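PDB 3EDN: phenazine biosynthesis protein, PhzF family from Bacillus anthracis, which belongs to the PhzF family of phenazine biosynthesis proteins and, with its diaminopimelate epimerase-like fold, is probably an isomerase or related enzyme. Local coordinates for residues K2-F7 with Q37-K42; A83-G88 with G115-K120; H198-E203 with G237-T242; T204-V209 with Q258-H263. All blocks are in the same frame, centred on the assembly; numbering follows the deposited sequence.

The four contacts fall into two pairs, a worked example of the two-lobed diaminopimelate epimerase-like fold. Contact 1 (strand 3-11 with helix 33-43) and contact 2 (helix 74-86 with strand 117-122) share one lobe and follow one another along the chain; their centres lie about 23 Å apart, and F7 meets R87 between them. Contacts 3 and 4 belong to the other lobe, with centres about 14 Å apart; their segments alternate along the chain, and H198 touches Q258. Contacts 1 and 3 lie on opposite sides of the chain's centre, their own centres about 37 Å apart. Strand 282-298 pairs with strands 3-11, 117-122 and 266-273, tying the two halves together.

Contact 1: K2-F7 with Q37-K42; sequences KTINVF and QRIAEK. With SO4 (sulfate ion), chain E.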
loop_
_atom_site.group_PDB
_atom_site.type_symbol
_atom_site.label_atom_id
_atom_site.label_comp_id
_atom_site.label_asym_id
_atom_site.label_seq_id
_atom_site.Cartn_x
_atom_site.Cartn_y
_atom_site.Cartn_z
ATOM N N LYS A 2 -2.525 -16.754 -0.122
ATOM C CA LYS A 2 -1.077 -16.642 -0.092
ATOM C C LYS A 2 -0.594 -16.936 1.318
ATOM O O LYS A 2 -1.319 -16.703 2.286
ATOM C CB LYS A 2 -0.637 -15.246 -0.524
ATOM C CG LYS A 2 -0.883 -14.961 -1.999
ATOM C CD LYS A 2 -0.209 -13.670 -2.446
ATOM C CE LYS A 2 -0.889 -12.446 -1.846
ATOM N NZ LYS A 2 -0.118 -11.210 -2.155
ATOM N N THR A 3 0.625 -17.451 1.429
ATOM C CA THR A 3 1.205 -17.767 2.730
ATOM C C THR A 3 2.283 -16.760 3.086
ATOM O O THR A 3 3.261 -16.603 2.357
ATOM C CB THR A 3 1.798 -19.182 2.763
ATOM O OG1 THR A 3 0.755 -20.143 2.559
ATOM C CG2 THR A 3 2.465 -19.444 4.119
ATOM N N ILE A 4 2.102 -16.089 4.222
ATOM C CA ILE A 4 3.053 -15.070 4.664
ATOM C C ILE A 4 3.723 -15.531 5.948
ATOM O O ILE A 4 3.040 -15.886 6.905
ATOM C CB ILE A 4 2.349 -13.724 4.943
ATOM C CG1 ILE A 4 1.406 -13.333 3.801
ATOM C CG2 ILE A 4 3.381 -12.627 5.230
ATOM C CD1 ILE A 4 2.050 -13.328 2.444
ATOM N N ASN A 5 5.050 -15.528 5.975
ATOM C CA ASN A 5 5.765 -15.861 7.202
ATOM C C ASN A 5 5.906 -14.618 8.073
ATOM O O ASN A 5 6.419 -13.585 7.626
ATOM C CB ASN A 5 7.139 -16.452 6.892
ATOM C CG ASN A 5 7.056 -17.832 6.255
ATOM O OD1 ASN A 5 6.214 -18.658 6.618
ATOM N ND2 ASN A 5 7.954 -18.093 5.327
ATOM N N VAL A 6 5.430 -14.722 9.309
ATOM C CA VAL A 6 5.474 -13.611 10.256
ATOM C C VAL A 6 6.337 -14.024 11.434
ATOM O O VAL A 6 6.220 -15.125 11.942
ATOM C CB VAL A 6 4.061 -13.267 10.736
ATOM C CG1 VAL A 6 4.068 -12.052 11.673
ATOM C CG2 VAL A 6 3.175 -12.977 9.529
ATOM N N PHE A 7 7.213 -13.120 11.868
ATOM C CA PHE A 7 8.019 -13.368 13.053
ATOM C C PHE A 7 7.469 -12.609 14.246
ATOM O O PHE A 7 6.868 -11.535 14.115
ATOM C CB PHE A 7 9.481 -12.989 12.795
ATOM C CG PHE A 7 10.177 -13.930 11.864
ATOM C CD1 PHE A 7 10.951 -14.962 12.357
ATOM C CD2 PHE A 7 10.038 -13.786 10.491
ATOM C CE1 PHE A 7 11.579 -15.840 11.499
ATOM C CE2 PHE A 7 10.653 -14.666 9.635
ATOM C CZ PHE A 7 11.434 -15.685 10.144
ATOM N N GLN A 37 -2.576 -4.475 6.477
ATOM C CA GLN A 37 -3.545 -4.254 7.542
ATOM C C GLN A 37 -4.223 -5.579 7.953
ATOM O O GLN A 37 -4.399 -5.872 9.151
ATOM C CB GLN A 37 -4.572 -3.219 7.100
ATOM C CG GLN A 37 -5.615 -2.953 8.153
ATOM C CD GLN A 37 -5.031 -2.270 9.369
ATOM O OE1 GLN A 37 -4.794 -1.048 9.361
ATOM N NE2 GLN A 37 -4.774 -3.053 10.424
ATOM N N ARG A 38 -4.562 -6.401 6.961
ATOM C CA ARG A 38 -5.182 -7.694 7.229
ATOM C C ARG A 38 -4.229 -8.644 7.943
ATOM O O ARG A 38 -4.635 -9.393 8.831
ATOM C CB ARG A 38 -5.710 -8.325 5.938
ATOM C CG ARG A 38 -6.913 -7.574 5.396
ATOM C CD ARG A 38 -7.303 -8.058 4.001
ATOM N NE ARG A 38 -7.578 -9.491 3.958
ATOM C CZ ARG A 38 -6.987 -10.337 3.118
ATOM N NH1 ARG A 38 -6.101 -9.880 2.228
ATOM N NH2 ARG A 38 -7.298 -11.636 3.155
ATOM N N ILE A 39 -2.964 -8.634 7.536
ATOM C CA ILE A 39 -1.977 -9.464 8.212
ATOM C C ILE A 39 -1.856 -9.036 9.671
ATOM O O ILE A 39 -1.852 -9.871 10.572
ATOM C CB ILE A 39 -0.609 -9.376 7.519
ATOM C CG1 ILE A 39 -0.619 -10.133 6.188
ATOM C CG2 ILE A 39 0.492 -9.934 8.426
ATOM C CD1 ILE A 39 0.485 -9.708 5.215
ATOM N N ALA A 40 -1.779 -7.736 9.912
ATOM C CA ALA A 40 -1.667 -7.263 11.288
ATOM C C ALA A 40 -2.892 -7.670 12.114
ATOM O O ALA A 40 -2.765 -7.986 13.294
ATOM C CB ALA A 40 -1.452 -5.752 11.336
ATOM N N GLU A 41 -4.072 -7.673 11.496
ATOM C CA GLU A 41 -5.279 -8.061 12.210
ATOM C C GLU A 41 -5.225 -9.546 12.577
ATOM O O GLU A 41 -5.532 -9.931 13.716
ATOM C CB GLU A 41 -6.515 -7.757 11.364
ATOM C CG GLU A 41 -7.811 -7.988 12.122
ATOM C CD GLU A 41 -8.225 -9.451 12.193
ATOM O OE1 GLU A 41 -7.974 -10.196 11.226
ATOM O OE2 GLU A 41 -8.811 -9.853 13.228
ATOM N N LYS A 42 -4.818 -10.375 11.626
ATOM C CA LYS A 42 -4.751 -11.824 11.843
ATOM C C LYS A 42 -3.651 -12.215 12.825
ATOM O O LYS A 42 -3.828 -13.130 13.630
ATOM C CB LYS A 42 -4.516 -12.524 10.519
ATOM C CG LYS A 42 -5.653 -12.300 9.575
ATOM C CD LYS A 42 -5.444 -13.016 8.280
ATOM C CE LYS A 42 -6.650 -12.806 7.378
ATOM N NZ LYS A 42 -7.826 -13.528 7.901
HETATM S S SO4 E . -10.216 -11.237 6.110
HETATM O O1 SO4 E . -9.281 -12.222 5.557
HETATM O O2 SO4 E . -9.902 -10.981 7.514
HETATM O O3 SO4 E . -10.105 -10.007 5.332
HETATM O O4 SO4 E . -11.559 -11.796 6.022
#
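I39 of helix 33-43 lies against I4 and V6, alternate residues on one face of strand 3-11, and its branches divide the work. From CB the chain forks at once. The CG2 methyl, placed anti to the backbone N by a chi1 of -73°, meets V6 CG2 at 4.2 Å. The other branch runs through CG1 to CD1, and this last methyl does the rest of the touching: I39 CD1 lies 4.0 Å from I4 CG1 and almost as near I4 CG2, at 4.1 Å. The two isoleucine side chains cross at about a right angle, so they meet at a few atoms instead of lying side by side. L31, F50 and I299 also surround I39, which is buried. The outer helix face is charged. There R38 NE donates to O3 of a sulfate, probably from the crystallisation liquor (2.9 Å), presenting the guanidinium edge, while R38 NH2 and K42 NZ converge on sulfate O1. R38 NH2 also forms a salt bridge with the terminal carboxylate of I299. Across the contact itself the chemistry is purely aliphatic, which implies that here, between these two segments, burial of branched side chains does the holding.

Contact 2: A83-G88 with G115-K120; sequences ALRERG and GETFIK. With SO4 (sulfate ion), chain D.
E86 and T117 bring the two backbones closest, their CA atoms 7.8 Å apart where the last turn of helix 74-86 passes the start of strand 117-122. R87 N to A83 O (2.9 Å) is the last regular helical bond; G88 N then bonds back to R85 O and G88 takes up a positive phi of 80°, the mark of a Schellman motif. Two neighbouring helix residues meet one threonine, each through one of its two deposited conformers, and the contacts hold for the conformers described. T117 OG1 donates its proton to E86 OE1 at 2.8 Å, approaching from above the carboxylate plane, 53° out of it. The glutamate chain bends at chi2 (-61°) to bring its carboxylate alongside the threonine, the two side chains running past each other in opposite senses. The methyl of T117 makes the apolar half, with CG2 4.1 Å from R85 CG; these two side chains cross at about a right angle. I109 touches both R85 and T117. R87 turns elsewhere: its NH1 and NH2 both donate to O4 of another such sulfate, each at 2.9 Å, holding that oxygen in the guanidinium plane, and its NE bonds to the hydroxyl of Y9. The whole is a Schellman-capped helix C-terminus packed beside a strand of the same lobe of the diaminopimelate epimerase-like fold.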
loop_
_atom_site.group_PDB
_atom_site.type_symbol
_atom_site.label_atom_id
_atom_site.label_comp_id
_atom_site.label_asym_id
_atom_site.label_seq_id
_atom_site.Cartn_x
_atom_site.Cartn_y
_atom_site.Cartn_z
ATOM N N ALA A 83 15.967 -7.881 14.618
ATOM C CA ALA A 83 15.794 -9.106 13.843
ATOM C C ALA A 83 16.557 -9.055 12.522
ATOM O O ALA A 83 17.257 -10.009 12.156
ATOM C CB ALA A 83 14.321 -9.354 13.604
ATOM N N LEU A 84 16.445 -7.942 11.808
ATOM C CA LEU A 84 17.192 -7.823 10.545
ATOM C C LEU A 84 18.687 -7.970 10.772
ATOM O O LEU A 84 19.376 -8.682 10.040
ATOM C CB LEU A 84 16.907 -6.488 9.852
ATOM C CG LEU A 84 15.499 -6.250 9.319
ATOM C CD1 LEU A 84 15.272 -4.801 8.956
ATOM C CD2 LEU A 84 15.267 -7.115 8.073
ATOM N N ARG A 85 19.200 -7.287 11.781
ATOM C CA ARG A 85 20.627 -7.331 12.045
ATOM C C ARG A 85 21.070 -8.738 12.442
ATOM O O ARG A 85 22.021 -9.278 11.868
ATOM C CB ARG A 85 20.983 -6.301 13.124
ATOM C CG ARG A 85 22.389 -6.429 13.691
ATOM C CD ARG A 85 23.440 -5.752 12.825
ATOM N NE ARG A 85 24.701 -5.704 13.557
ATOM C CZ ARG A 85 25.620 -4.753 13.442
ATOM N NH1 ARG A 85 25.451 -3.736 12.607
ATOM N NH2 ARG A 85 26.719 -4.823 14.176
ATOM N N GLU A 86 20.381 -9.338 13.407
ATOM C CA GLU A 86 20.802 -10.624 13.930
ATOM C C GLU A 86 20.657 -11.742 12.908
ATOM O O GLU A 86 21.329 -12.761 13.008
ATOM C CB GLU A 86 20.032 -10.935 15.215
ATOM C CG GLU A 86 20.433 -10.018 16.356
ATOM C CD GLU A 86 21.905 -10.148 16.701
ATOM O OE1 GLU A 86 22.696 -9.245 16.343
ATOM O OE2 GLU A 86 22.270 -11.176 17.295
ATOM N N ARG A 87 19.761 -11.552 11.939
ATOM C CA ARG A 87 19.529 -12.568 10.895
ATOM C C ARG A 87 20.456 -12.439 9.698
ATOM O O ARG A 87 20.395 -13.265 8.786
ATOM C CB ARG A 87 18.077 -12.526 10.411
ATOM C CG ARG A 87 17.144 -12.977 11.502
ATOM C CD ARG A 87 15.662 -12.982 11.134
ATOM N NE ARG A 87 15.018 -13.768 12.167
ATOM C CZ ARG A 87 14.759 -15.071 12.065
ATOM N NH1 ARG A 87 14.975 -15.716 10.919
ATOM N NH2 ARG A 87 14.232 -15.703 13.101
ATOM N N GLY A 88 21.298 -11.413 9.678
ATOM C CA GLY A 88 22.188 -11.193 8.530
ATOM C C GLY A 88 21.538 -10.514 7.343
ATOM O O GLY A 88 21.965 -10.690 6.196
ATOM N N GLY A 115 27.240 -8.306 25.112
ATOM C CA GLY A 115 27.438 -8.792 23.757
ATOM C C GLY A 115 26.164 -8.779 22.933
ATOM O O GLY A 115 26.162 -9.203 21.777
ATOM N N GLU A 116 25.089 -8.276 23.530
ATOM C CA GLU A 116 23.776 -8.186 22.892
ATOM C C GLU A 116 23.670 -6.956 21.990
ATOM O O GLU A 116 24.085 -5.866 22.387
ATOM C CB GLU A 116 22.677 -8.083 23.958
ATOM C CG GLU A 116 22.671 -9.170 25.030
ATOM C CD GLU A 116 21.415 -9.126 25.888
ATOM O OE1 GLU A 116 21.346 -8.290 26.818
ATOM O OE2 GLU A 116 20.481 -9.924 25.628
ATOM N N THR A 117 23.092 -7.121 20.808
ATOM C CA THR A 117 22.854 -6.007 19.913
ATOM C C THR A 117 21.755 -5.105 20.459
ATOM O O THR A 117 20.684 -5.579 20.863
ATOM C CB THR A 117 22.491 -6.500 18.509
ATOM O OG1 THR A 117 23.646 -7.126 17.915
ATOM C CG2 THR A 117 22.032 -5.342 17.634
ATOM N N PHE A 118 22.049 -3.808 20.500
ATOM C CA PHE A 118 21.104 -2.794 20.935
ATOM C C PHE A 118 20.788 -1.845 19.792
ATOM O O PHE A 118 21.663 -1.496 19.002
ATOM C CB PHE A 118 21.717 -2.005 22.109
ATOM C CG PHE A 118 21.337 -2.538 23.455
ATOM C CD1 PHE A 118 21.712 -3.819 23.862
ATOM C CD2 PHE A 118 20.563 -1.773 24.308
ATOM C CE1 PHE A 118 21.319 -4.297 25.117
ATOM C CE2 PHE A 118 20.188 -2.242 25.540
ATOM C CZ PHE A 118 20.555 -3.499 25.945
ATOM N N ILE A 119 19.530 -1.437 19.709
ATOM C CA ILE A 119 19.042 -0.533 18.667
ATOM C C ILE A 119 18.671 0.774 19.360
ATOM O O ILE A 119 17.838 0.773 20.281
ATOM C CB ILE A 119 17.767 -1.089 17.998
ATOM C CG1 ILE A 119 17.999 -2.526 17.506
ATOM C CG2 ILE A 119 17.300 -0.180 16.883
ATOM C CD1 ILE A 119 19.231 -2.714 16.640
ATOM N N LYS A 120 19.259 1.876 18.896
ATOM C CA LYS A 120 19.154 3.171 19.577
ATOM C C LYS A 120 18.467 4.171 18.664
ATOM O O LYS A 120 18.778 4.250 17.477
ATOM C CB LYS A 120 20.552 3.666 19.953
ATOM C CG LYS A 120 20.587 4.968 20.741
ATOM C CD LYS A 120 22.044 5.298 21.106
ATOM C CE LYS A 120 22.166 6.638 21.803
ATOM N NZ LYS A 120 23.611 6.969 22.054
HETATM S S SO4 D . 14.862 -19.068 12.402
HETATM O O1 SO4 D . 15.452 -18.359 13.529
HETATM O O2 SO4 D . 15.876 -19.369 11.400
HETATM O O3 SO4 D . 14.306 -20.337 12.871
HETATM O O4 SO4 D . 13.806 -18.273 11.795
#

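Contact 3: H198-E203 with G237-T242; sequences HPICLE and GAYYAT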
loop_
_atom_site.group_PDB
_atom_site.type_symbol
_atom_site.label_atom_id
_atom_site.label_comp_id
_atom_site.label_asym_id
_atom_site.label_seq_id
_atom_site.Cartn_x
_atom_site.Cartn_y
_atom_site.Cartn_z
ATOM N N HIS A 198 1.779 6.452 34.349
ATOM C CA HIS A 198 2.972 5.636 34.488
ATOM C C HIS A 198 3.637 5.829 35.855
ATOM O O HIS A 198 4.578 6.633 36.003
ATOM C CB HIS A 198 3.968 5.977 33.378
ATOM C CG HIS A 198 4.950 4.877 33.119
ATOM N ND1 HIS A 198 4.833 4.015 32.052
ATOM C CD2 HIS A 198 6.028 4.458 33.826
ATOM C CE1 HIS A 198 5.820 3.139 32.085
ATOM N NE2 HIS A 198 6.551 3.372 33.161
ATOM N N PRO A 199 3.154 5.095 36.864
ATOM C CA PRO A 199 3.747 5.190 38.197
ATOM C C PRO A 199 5.182 4.690 38.204
ATOM O O PRO A 199 5.538 3.793 37.427
ATOM C CB PRO A 199 2.852 4.290 39.048
ATOM C CG PRO A 199 1.555 4.182 38.271
ATOM C CD PRO A 199 2.002 4.179 36.824
ATOM N N ILE A 200 6.007 5.284 39.060
ATOM C CA ILE A 200 7.423 4.955 39.123
ATOM C C ILE A 200 7.919 4.859 40.565
ATOM O O ILE A 200 7.298 5.409 41.492
ATOM C CB ILE A 200 8.308 5.982 38.367
ATOM C CG1 ILE A 200 8.261 7.358 39.050
ATOM C CG2 ILE A 200 7.892 6.058 36.907
ATOM C CD1 ILE A 200 9.308 8.323 38.588
ATOM N N CYS A 201 9.005 4.120 40.756
ATOM C CA CYS A 201 9.775 4.224 42.008
ATOM C C CYS A 201 11.249 3.934 41.751
ATOM O O CYS A 201 11.610 3.383 40.705
ATOM C CB CYS A 201 9.227 3.306 43.099
ATOM S SG CYS A 201 9.198 1.558 42.663
ATOM N N LEU A 202 12.124 4.323 42.679
ATOM C CA LEU A 202 13.555 4.104 42.471
ATOM C C LEU A 202 14.009 2.705 42.895
ATOM O O LEU A 202 15.045 2.221 42.414
ATOM C CB LEU A 202 14.396 5.166 43.188
ATOM C CG LEU A 202 14.187 6.604 42.692
ATOM C CD1 LEU A 202 15.182 7.559 43.373
ATOM C CD2 LEU A 202 14.279 6.686 41.175
ATOM N N GLU A 203 13.260 2.061 43.789
ATOM C CA GLU A 203 13.509 0.646 44.108
ATOM C C GLU A 203 13.257 -0.200 42.861
ATOM O O GLU A 203 12.259 0.004 42.185
ATOM C CB GLU A 203 12.608 0.144 45.246
ATOM C CG GLU A 203 12.973 -1.275 45.686
ATOM C CD GLU A 203 12.000 -1.911 46.685
ATOM O OE1 GLU A 203 10.874 -1.433 46.862
ATOM O OE2 GLU A 203 12.370 -2.945 47.286
ATOM N N GLY A 237 13.478 8.921 31.845
ATOM C CA GLY A 237 14.887 9.346 31.823
ATOM C C GLY A 237 15.006 10.852 31.969
ATOM O O GLY A 237 15.845 11.354 32.726
ATOM N N ALA A 238 14.183 11.580 31.223
ATOM C CA ALA A 238 14.182 13.038 31.327
ATOM C C ALA A 238 13.795 13.468 32.730
ATOM O O ALA A 238 14.343 14.428 33.261
ATOM C CB ALA A 238 13.232 13.641 30.326
ATOM N N TYR A 239 12.813 12.785 33.299
ATOM C CA TYR A 239 12.350 13.069 34.645
ATOM C C TYR A 239 13.493 12.846 35.635
ATOM O O TYR A 239 13.750 13.678 36.508
ATOM C CB TYR A 239 11.159 12.158 34.967
ATOM C CG TYR A 239 10.549 12.389 36.320
ATOM C CD1 TYR A 239 9.418 13.188 36.471
ATOM C CD2 TYR A 239 11.077 11.782 37.451
ATOM C CE1 TYR A 239 8.850 13.387 37.718
ATOM C CE2 TYR A 239 10.511 11.973 38.701
ATOM C CZ TYR A 239 9.423 12.790 38.832
ATOM O OH TYR A 239 8.872 12.937 40.074
ATOM N N TYR A 240 14.199 11.727 35.501
ATOM C CA TYR A 240 15.310 11.394 36.389
ATOM C C TYR A 240 16.370 12.476 36.348
ATOM O O TYR A 240 16.853 12.922 37.394
ATOM C CB TYR A 240 15.905 10.062 35.934
ATOM C CG TYR A 240 16.923 9.417 36.849
ATOM C CD1 TYR A 240 16.524 8.708 37.970
ATOM C CD2 TYR A 240 18.277 9.484 36.559
ATOM C CE1 TYR A 240 17.443 8.086 38.792
ATOM C CE2 TYR A 240 19.209 8.869 37.369
ATOM C CZ TYR A 240 18.786 8.175 38.484
ATOM O OH TYR A 240 19.705 7.555 39.300
ATOM N N ALA A 241 16.719 12.903 35.141
ATOM C CA ALA A 241 17.744 13.925 34.942
ATOM C C ALA A 241 17.289 15.300 35.433
ATOM O O ALA A 241 18.125 16.157 35.686
ATOM C CB ALA A 241 18.142 13.994 33.461
ATOM N N THR A 242 15.976 15.506 35.558
ATOM C CA THR A 242 15.418 16.816 35.914
ATOM C C THR A 242 15.085 16.927 37.408
ATOM O O THR A 242 15.235 18.012 37.997
ATOM C CB THR A 242 14.165 17.140 35.052
ATOM O OG1 THR A 242 14.493 17.028 33.658
ATOM C CG2 THR A 242 13.664 18.570 35.318
#
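Y239 and Y240, the residues of helix 230-244 that meet the 198-203 segment, lie in a turn spanned by a short polar bond, T242 OG1 to A238 O at 2.6 Å. The hydroxyl comes to the carbonyl oxygen tilted 30° from the carbonyl plane, at a point where the helix widens into a pi-type turn. The same oxygen takes a weak bond from T242 N, so one residue supplies both of these donors. Across the contact the meeting is apolar. I200 holds CG1 between its backbone N and carbonyl carbon (chi1 66°), and the chain then extends to put CD1 against the ring of Y239, 3.8 Å from CE2 and 4.0 Å from CD2. I166 and M236 pack round the same isoleucine, and I166 also touches Y239. Two residues along, where the strand has given way to loop, L202 offers its CD2 methyl to the edge of the Y240 ring, 4.2 Å from CE1. M211 lies against I200, L202 and Y240 alike, bridging the two pairs. The tyrosines thus present ring carbons to aliphatic methyls, which implies a helix held by hydrophobic packing to the end of the strand and the loop that follows it, while the buried hydroxyl of Y239 is satisfied beyond the contact by the carbonyl oxygen of P154.

Contact 4: T204-V209 with Q258-H263; sequences TYDEKV and QGQEIH. With SO4 (sulfate ion), chain H.
Y205 and Q260 make the tight part of this loop-to-loop contact: Y205 CD2 lies 3.5 Å from Q260 CB and 3.6 Å from Q260 CG. The glutamine bends at chi2 (70°), bringing its amide back beside the ring, with the two planes 34° apart and the side chains running in opposite directions. Beyond this the contact loosens. D206 OD2 stands 4.1 Å from Q260 NE2, their groups nearly perpendicular, and each looks to another partner, D206 to R267 and Q260 NE2 to D265. E261 OE1 comes only to 4.4 Å of Y205 CE2. The Y205 hydroxyl bonds to E176. On the exposed side, the type I turn from D206 to V209 holds a sulfate, probably from the crystallisation liquor: E207 N donates to its O4 (2.9 Å, 171°) and K208 N to O3. The direct Y205-Q260 meeting is chiefly dispersion, but E257 adds polar ties to Y205 N and D206 N, and the turn's N-H groups would probably favour an anion.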
loop_
_atom_site.group_PDB
_atom_site.type_symbol
_atom_site.label_atom_id
_atom_site.label_comp_id
_atom_site.label_asym_id
_atom_site.label_seq_id
_atom_site.Cartn_x
_atom_site.Cartn_y
_atom_site.Cartn_z
ATOM N N THR A 204 14.132 -1.164 42.589
ATOM C CA THR A 204 13.976 -1.987 41.389
ATOM C C THR A 204 14.151 -3.477 41.666
ATOM O O THR A 204 14.832 -3.874 42.629
ATOM C CB THR A 204 14.979 -1.577 40.293
ATOM O OG1 THR A 204 16.315 -1.737 40.783
ATOM C CG2 THR A 204 14.798 -0.118 39.875
ATOM N N TYR A 205 13.546 -4.299 40.812
ATOM C CA TYR A 205 13.744 -5.740 40.885
ATOM C C TYR A 205 15.101 -6.158 40.327
ATOM O O TYR A 205 15.732 -7.080 40.851
ATOM C CB TYR A 205 12.653 -6.478 40.105
ATOM C CG TYR A 205 11.285 -6.398 40.726
ATOM C CD1 TYR A 205 10.985 -7.105 41.890
ATOM C CD2 TYR A 205 10.279 -5.634 40.145
ATOM C CE1 TYR A 205 9.713 -7.037 42.470
ATOM C CE2 TYR A 205 9.015 -5.563 40.711
ATOM C CZ TYR A 205 8.738 -6.269 41.870
ATOM O OH TYR A 205 7.475 -6.182 42.418
ATOM N N ASP A 206 15.510 -5.512 39.237
ATOM C CA ASP A 206 16.730 -5.860 38.509
ATOM C C ASP A 206 17.895 -5.023 39.037
ATOM O O ASP A 206 17.756 -3.821 39.297
ATOM C CB ASP A 206 16.555 -5.601 37.008
ATOM C CG ASP A 206 15.521 -6.515 36.357
ATOM O OD1 ASP A 206 14.997 -7.454 37.001
ATOM O OD2 ASP A 206 15.232 -6.297 35.156
ATOM N N GLU A 207 19.056 -5.655 39.155
ATOM C CA GLU A 207 20.197 -5.020 39.819
ATOM C C GLU A 207 20.792 -3.825 39.068
ATOM O O GLU A 207 21.142 -2.819 39.678
ATOM C CB GLU A 207 21.292 -6.053 40.125
ATOM C CG GLU A 207 20.857 -7.173 41.056
ATOM C CD GLU A 207 20.505 -6.677 42.447
ATOM O OE1 GLU A 207 21.276 -5.872 43.012
ATOM O OE2 GLU A 207 19.456 -7.094 42.976
ATOM N N LYS A 208 20.897 -3.922 37.752
ATOM C CA LYS A 208 21.570 -2.863 36.992
ATOM C C LYS A 208 20.684 -1.637 36.731
ATOM O O LYS A 208 21.105 -0.679 36.092
ATOM C CB LYS A 208 22.131 -3.421 35.678
ATOM C CG LYS A 208 23.290 -4.398 35.862
ATOM C CD LYS A 208 22.809 -5.783 36.265
ATOM C CE LYS A 208 23.985 -6.704 36.580
ATOM N NZ LYS A 208 23.553 -8.125 36.771
ATOM N N VAL A 209 19.474 -1.661 37.277
ATOM C CA VAL A 209 18.426 -0.719 36.893
ATOM C C VAL A 209 18.209 0.406 37.915
ATOM O O VAL A 209 18.276 0.179 39.131
ATOM C CB VAL A 209 17.115 -1.491 36.637
ATOM C CG1 VAL A 209 15.939 -0.540 36.384
ATOM C CG2 VAL A 209 17.304 -2.484 35.471
ATOM N N GLN A 258 10.390 -2.539 33.477
ATOM C CA GLN A 258 8.935 -2.555 33.453
ATOM C C GLN A 258 8.468 -3.961 33.169
ATOM O O GLN A 258 9.143 -4.702 32.453
ATOM C CB GLN A 258 8.429 -1.648 32.323
ATOM C CG GLN A 258 6.925 -1.271 32.349
ATOM C CD GLN A 258 6.511 -0.453 31.133
ATOM O OE1 GLN A 258 7.241 0.417 30.682
ATOM N NE2 GLN A 258 5.313 -0.725 30.612
ATOM N N GLY A 259 7.298 -4.303 33.699
ATOM C CA GLY A 259 6.636 -5.557 33.341
ATOM C C GLY A 259 6.691 -6.683 34.358
ATOM O O GLY A 259 6.058 -7.705 34.154
ATOM N N GLN A 260 7.461 -6.518 35.431
ATOM C CA GLN A 260 7.659 -7.605 36.382
ATOM C C GLN A 260 6.330 -8.026 37.034
ATOM O O GLN A 260 6.075 -9.224 37.267
ATOM C CB GLN A 260 8.716 -7.219 37.423
ATOM C CG GLN A 260 10.131 -7.003 36.852
ATOM C CD GLN A 260 10.283 -5.758 35.997
ATOM O OE1 GLN A 260 9.581 -4.783 36.186
ATOM N NE2 GLN A 260 11.212 -5.802 35.025
ATOM N N GLU A 261 5.462 -7.055 37.289
ATOM C CA GLU A 261 4.178 -7.317 37.940
ATOM C C GLU A 261 3.233 -8.119 37.057
ATOM O O GLU A 261 2.259 -8.714 37.544
ATOM C CB GLU A 261 3.508 -6.004 38.352
ATOM C CG GLU A 261 4.260 -5.221 39.431
ATOM C CD GLU A 261 5.217 -4.188 38.859
ATOM O OE1 GLU A 261 5.906 -4.464 37.856
ATOM O OE2 GLU A 261 5.288 -3.068 39.411
ATOM N N ILE A 262 3.505 -8.125 35.752
ATOM C CA ILE A 262 2.738 -8.978 34.839
ATOM C C ILE A 262 3.616 -10.064 34.225
ATOM O O ILE A 262 3.367 -10.517 33.101
ATOM C CB ILE A 262 1.970 -8.185 33.749
ATOM C CG1 ILE A 262 2.912 -7.310 32.934
ATOM C CG2 ILE A 262 0.897 -7.319 34.373
ATOM C CD1 ILE A 262 2.189 -6.553 31.854
ATOM N N HIS A 263 4.638 -10.466 34.980
ATOM C CA HIS A 263 5.411 -11.687 34.688
ATOM C C HIS A 263 6.363 -11.542 33.518
ATOM O O HIS A 263 6.729 -12.532 32.869
ATOM C CB HIS A 263 4.465 -12.871 34.507
ATOM C CG HIS A 263 3.400 -12.901 35.551
ATOM N ND1 HIS A 263 2.067 -12.689 35.269
ATOM C CD2 HIS A 263 3.490 -13.017 36.895
ATOM C CE1 HIS A 263 1.374 -12.719 36.397
ATOM N NE2 HIS A 263 2.212 -12.918 37.394
HETATM S S SO4 H . 19.926 -8.055 37.040
HETATM O O1 SO4 H . 19.410 -8.731 35.850
HETATM O O2 SO4 H . 21.292 -8.490 37.311
HETATM O O3 SO4 H . 19.908 -6.612 36.787
HETATM O O4 SO4 H . 19.084 -8.369 38.190
#